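Side-chain contacts in PexRD2 family secreted RxLR effector peptide, putative (Phytophthora infestans, PDB 3ZRG), which promotes Phytophthora infestans colonization of Nicotiana benthamiana leaves as a secreted RxLR effector and induces a weak, SGT1-dependent plant cell death: residues D20-K25 with M51-R56; E7-M12 with L58-E63. One frame throughout, in Å; residues are numbered along the deposited sequence. Where two conformers were deposited one is given.

Contact 1: D20-K25 with M51-R56; sequences DDYAAK and MKKLLR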
# COMPACT_ATOMS: atom_id res chain seq x y z
N ASP A 20 3.50 -1.83 -5.84
CA ASP A 20 2.53 -2.46 -6.76
C ASP A 20 3.05 -3.74 -7.43
O ASP A 20 2.31 -4.73 -7.52
CB ASP A 20 1.93 -1.43 -7.73
CG ASP A 20 2.96 -0.49 -8.30
OD1 ASP A 20 3.50 0.37 -7.56
OD2 ASP A 20 3.23 -0.63 -9.51
N ASP A 21 4.32 -3.79 -7.81
CA ASP A 21 4.92 -5.02 -8.33
C ASP A 21 4.83 -6.14 -7.26
O ASP A 21 4.50 -7.30 -7.56
CB ASP A 21 6.39 -4.83 -8.69
CG ASP A 21 6.64 -4.03 -9.97
OD1 ASP A 21 5.74 -3.87 -10.86
OD2 ASP A 21 7.82 -3.59 -10.10
N TYR A 22 5.17 -5.81 -6.02
CA TYR A 22 5.17 -6.82 -4.96
C TYR A 22 3.72 -7.27 -4.67
O TYR A 22 3.47 -8.46 -4.51
CB TYR A 22 5.82 -6.26 -3.69
CG TYR A 22 5.97 -7.28 -2.58
CD1 TYR A 22 6.35 -8.58 -2.84
CD2 TYR A 22 5.79 -6.89 -1.26
CE1 TYR A 22 6.52 -9.49 -1.81
CE2 TYR A 22 5.94 -7.80 -0.22
CZ TYR A 22 6.32 -9.07 -0.50
OH TYR A 22 6.46 -9.99 0.50
N ALA A 23 2.76 -6.35 -4.73
CA ALA A 23 1.35 -6.74 -4.56
C ALA A 23 0.94 -7.76 -5.66
O ALA A 23 0.21 -8.75 -5.42
CB ALA A 23 0.47 -5.46 -4.59
N ALA A 24 1.45 -7.57 -6.88
CA ALA A 24 1.14 -8.51 -7.97
C ALA A 24 1.83 -9.86 -7.71
O ALA A 24 1.24 -10.93 -7.93
CB ALA A 24 1.59 -7.91 -9.32
N LYS A 25 3.06 -9.83 -7.22
CA LYS A 25 3.74 -11.07 -6.92
C LYS A 25 2.93 -11.86 -5.90
O LYS A 25 2.84 -13.09 -6.01
CB LYS A 25 5.17 -10.82 -6.44
CG LYS A 25 5.98 -12.06 -6.28
CD LYS A 25 7.49 -11.76 -6.25
CE LYS A 25 8.30 -12.97 -6.78
N MET A 51 -0.97 -9.03 3.25
CA MET A 51 -1.07 -7.56 3.39
C MET A 51 -0.03 -7.03 4.37
O MET A 51 0.50 -5.95 4.17
CB MET A 51 -2.45 -7.15 3.88
CG MET A 51 -2.73 -5.69 3.78
SD MET A 51 -2.57 -5.02 2.11
CE MET A 51 -3.23 -3.39 2.28
N LYS A 52 0.24 -7.79 5.43
CA LYS A 52 1.27 -7.41 6.40
C LYS A 52 2.63 -7.26 5.68
O LYS A 52 3.34 -6.30 5.90
CB LYS A 52 1.34 -8.43 7.54
CG LYS A 52 2.32 -8.03 8.67
CD LYS A 52 2.55 -9.15 9.65
CE LYS A 52 1.34 -9.43 10.49
NZ LYS A 52 0.97 -8.31 11.39
N LYS A 53 2.95 -8.21 4.81
CA LYS A 53 4.19 -8.19 4.06
C LYS A 53 4.19 -7.02 3.12
O LYS A 53 5.18 -6.28 3.01
CB LYS A 53 4.38 -9.49 3.26
CG LYS A 53 4.79 -10.73 4.05
CD LYS A 53 4.84 -11.93 3.04
CE LYS A 53 5.08 -13.27 3.60
NZ LYS A 53 5.21 -14.19 2.42
N LEU A 54 3.08 -6.82 2.40
CA LEU A 54 2.99 -5.70 1.46
C LEU A 54 3.22 -4.32 2.13
O LEU A 54 3.98 -3.44 1.63
CB LEU A 54 1.65 -5.75 0.73
CG LEU A 54 1.46 -4.65 -0.30
CD1 LEU A 54 2.56 -4.69 -1.45
CD2 LEU A 54 0.03 -4.69 -0.81
N LEU A 55 2.58 -4.13 3.27
CA LEU A 55 2.67 -2.86 3.98
C LEU A 55 4.07 -2.70 4.59
O LEU A 55 4.57 -1.60 4.66
CB LEU A 55 1.58 -2.77 5.03
CG LEU A 55 0.17 -2.59 4.45
CD1 LEU A 55 -0.82 -2.65 5.64
CD2 LEU A 55 0.06 -1.29 3.63
N ARG A 56 4.70 -3.79 5.03
CA ARG A 56 6.09 -3.78 5.45
C ARG A 56 7.03 -3.24 4.36
O ARG A 56 7.89 -2.39 4.60
CB ARG A 56 6.49 -5.22 5.80
CG ARG A 56 7.81 -5.31 6.50
CD ARG A 56 7.84 -4.30 7.63
NE ARG A 56 9.20 -4.02 8.03
CZ ARG A 56 9.87 -2.91 7.72
NH1 ARG A 56 9.27 -1.92 7.02
NH2 ARG A 56 11.12 -2.79 8.15

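Contact 2: E7-M12 with L58-E63; sequences EKMKTM and LNYVAE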
# COMPACT_ATOMS: atom_id res chain seq x y z
N GLU A 7 16.87 -7.62 4.91
CA GLU A 7 17.80 -7.96 3.87
C GLU A 7 17.08 -8.43 2.60
O GLU A 7 17.52 -8.18 1.46
CB GLU A 7 18.75 -9.03 4.41
CG GLU A 7 19.68 -8.50 5.53
CD GLU A 7 19.10 -8.60 6.96
OE1 GLU A 7 17.95 -9.03 7.15
OE2 GLU A 7 19.86 -8.28 7.90
N LYS A 8 15.95 -9.12 2.78
CA LYS A 8 15.16 -9.56 1.64
C LYS A 8 14.55 -8.36 0.92
O LYS A 8 14.54 -8.33 -0.31
CB LYS A 8 14.08 -10.54 2.07
CG LYS A 8 14.64 -11.81 2.68
N MET A 9 14.06 -7.40 1.70
CA MET A 9 13.49 -6.16 1.11
C MET A 9 14.55 -5.33 0.38
O MET A 9 14.26 -4.73 -0.67
CB MET A 9 12.78 -5.33 2.18
CG MET A 9 11.55 -6.05 2.72
SD MET A 9 10.51 -5.11 3.83
CE MET A 9 11.48 -5.07 5.32
N LYS A 10 15.78 -5.32 0.87
CA LYS A 10 16.87 -4.64 0.19
C LYS A 10 17.11 -5.26 -1.18
O LYS A 10 17.28 -4.55 -2.17
CB LYS A 10 18.16 -4.69 1.00
CG LYS A 10 19.38 -4.18 0.25
CD LYS A 10 19.25 -2.73 -0.24
CE LYS A 10 19.33 -1.74 0.90
NZ LYS A 10 20.64 -1.81 1.64
N THR A 11 17.07 -6.58 -1.23
CA THR A 11 17.23 -7.32 -2.49
C THR A 11 16.08 -6.98 -3.47
O THR A 11 16.32 -6.67 -4.66
CB THR A 11 17.32 -8.83 -2.20
OG1 THR A 11 18.48 -9.09 -1.39
CG2 THR A 11 17.34 -9.64 -3.51
N MET A 12 14.86 -6.97 -2.95
CA MET A 12 13.68 -6.56 -3.76
C MET A 12 13.81 -5.13 -4.32
O MET A 12 13.51 -4.87 -5.47
CB MET A 12 12.41 -6.66 -2.91
CG MET A 12 12.10 -8.11 -2.54
SD MET A 12 10.93 -8.23 -1.17
CE MET A 12 9.59 -7.25 -1.79
N LEU A 58 6.16 -1.47 1.69
CA LEU A 58 5.80 -0.09 1.38
C LEU A 58 6.55 0.86 2.29
O LEU A 58 7.16 1.83 1.82
CB LEU A 58 4.28 0.07 1.51
CG LEU A 58 3.68 1.43 1.14
CD1 LEU A 58 2.17 1.27 0.90
CD2 LEU A 58 3.94 2.40 2.25
N ASN A 59 6.55 0.60 3.61
CA ASN A 59 7.26 1.49 4.53
C ASN A 59 8.77 1.45 4.27
O ASN A 59 9.44 2.46 4.39
CB ASN A 59 6.97 1.17 6.00
CG ASN A 59 5.61 1.71 6.46
OD1 ASN A 59 4.88 2.38 5.72
ND2 ASN A 59 5.27 1.42 7.69
N TYR A 60 9.29 0.27 3.92
CA TYR A 60 10.72 0.10 3.59
C TYR A 60 11.12 0.95 2.39
O TYR A 60 12.10 1.69 2.41
CB TYR A 60 11.02 -1.39 3.34
CG TYR A 60 12.48 -1.65 3.10
CD1 TYR A 60 13.34 -1.88 4.16
CD2 TYR A 60 13.01 -1.64 1.81
CE1 TYR A 60 14.71 -2.10 3.95
CE2 TYR A 60 14.35 -1.85 1.59
CZ TYR A 60 15.20 -2.08 2.66
OH TYR A 60 16.55 -2.30 2.45
N VAL A 61 10.33 0.87 1.32
CA VAL A 61 10.63 1.66 0.15
C VAL A 61 10.55 3.17 0.46
O VAL A 61 11.43 3.92 0.04
CB VAL A 61 9.70 1.29 -1.01
CG1 VAL A 61 9.96 2.21 -2.20
CG2 VAL A 61 9.91 -0.19 -1.39
N ALA A 62 9.53 3.61 1.22
CA ALA A 62 9.45 5.01 1.61
C ALA A 62 10.68 5.47 2.41
O ALA A 62 11.26 6.54 2.15
CB ALA A 62 8.14 5.29 2.38
N GLU A 63 11.17 4.62 3.32
CA GLU A 63 12.34 4.99 4.09
C GLU A 63 13.62 5.08 3.24
O GLU A 63 14.56 5.77 3.62
CB GLU A 63 12.52 4.04 5.27
CG GLU A 63 11.44 4.20 6.33
CD GLU A 63 11.61 5.42 7.27
OE1 GLU A 63 12.60 6.13 7.18
OE2 GLU A 63 10.73 5.67 8.11

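Contact 1: D20-K25 with M51-R56
Ala23 and Leu54 are the residues whose CA atoms come nearest between segments 20-25 and 51-56, 6.3 Å apart; the short helical segments run nearly antiparallel, at 162°, with axes 9.8 Å apart. Leu54 reaches across between them. With CG anti to the backbone N (chi1 -179°), it sends both branches to the small side chain of Ala23: Leu54 CD1 stands 3.8 Å and Leu54 CD2 3.9 Å from Ala23 CB. The first of these methyls also rests against the backbone N of Ala23. Tyr22 projects the other way, from helix 19-25 toward helix 49-63, and slides past Leu54 in the opposite direction. Its CD2 approaches Leu54 CD1 obliquely at 3.9 Å. No hydrogen bond joins the two segments.

This pairing lies close to the centre of the all-helical effector domain, a WY-domain of the RxLR effector family. Ile32 of helix 29-37 touches both Ala23 and Leu54, while the Tyr22 ring meets that of Tyr57 steeply and is packed against Met12, Met17 and Leu4.

Farther along the ring, Lys53 O lies in the ring plane at the edge, 3.6 Å from Tyr22 CE2. The phenol oxygen then runs up against the stem of Lys53, which crosses the tyrosine at about a right angle: Tyr22 OH is 3.5 Å from Lys53 CB and 3.6 Å from Lys53 CD. With CG anti to the carbonyl carbon (chi1 -76°) and the chain extended beyond it, Lys53 leads its amino end away from segment 20-25, and its methylenes make the contact. The same side chain also touches Ala3 and Leu4 in the loop that precedes helix 6-14.

Contact 2: E7-M12 with L58-E63
Met9 lies along one face of the Tyr60 ring. Its CB stands almost over the middle, 3.7 Å from the centroid of the Tyr60 ring and only 10° off the normal, a CH-pi contact. The Tyr60 ring points at helix 6-14, and a chi2 of 87° turns its plane nearly at right angles to the plane of CA, CB and CG, setting a face against Met9. Farther out, Met9 SD makes an oblique Met-aromatic contact, 4.8 Å from the Tyr60 centroid, and also sits 3.8 Å from Tyr60 CB. A bend at the end of the methionine (chi3 -73°) then brings Met9 CE to 3.9 Å from Tyr60 CD1, on the face already occupied by CB. In this way helix 6-14 is packed against the C-terminal part of helix 49-63 within the WYL domain, where His64 stacks on Tyr60 and Arg56 and Tyr57 touch Met9. The phenol end reaches past Met9 to Lys10, whose chain is bent at three successive torsions and curls round the hydroxyl. Lys10 CB and Lys10 CE both stand 3.2 Å from Tyr60 OH, a close carbon-oxygen approach. Lys10 N is near the same oxygen, but the angle is too poor for a hydrogen bond.

Helix 49-63 serves both contacts: its first half meets helix 19-25 in contact 1, its last turns meet helix 6-14 in contact 2. The centre of contact 1 is about 2 Å from that of the chain, the centre of contact 2 about 10 Å, where segments near both chain ends meet. Both are buried, though contact 2 includes the exposed Lys10. In each, lysine methylenes meet a tyrosine's phenol oxygen; Leu54 and Ala23 complete contact 1, whereas Met9 covers a ring face in contact 2. The two touch through Arg56 with Met9 and Tyr22 with Met12. Other residues of the segments, among them Met51, Leu55 and Leu58, pack against the second subunit, as does Asp20.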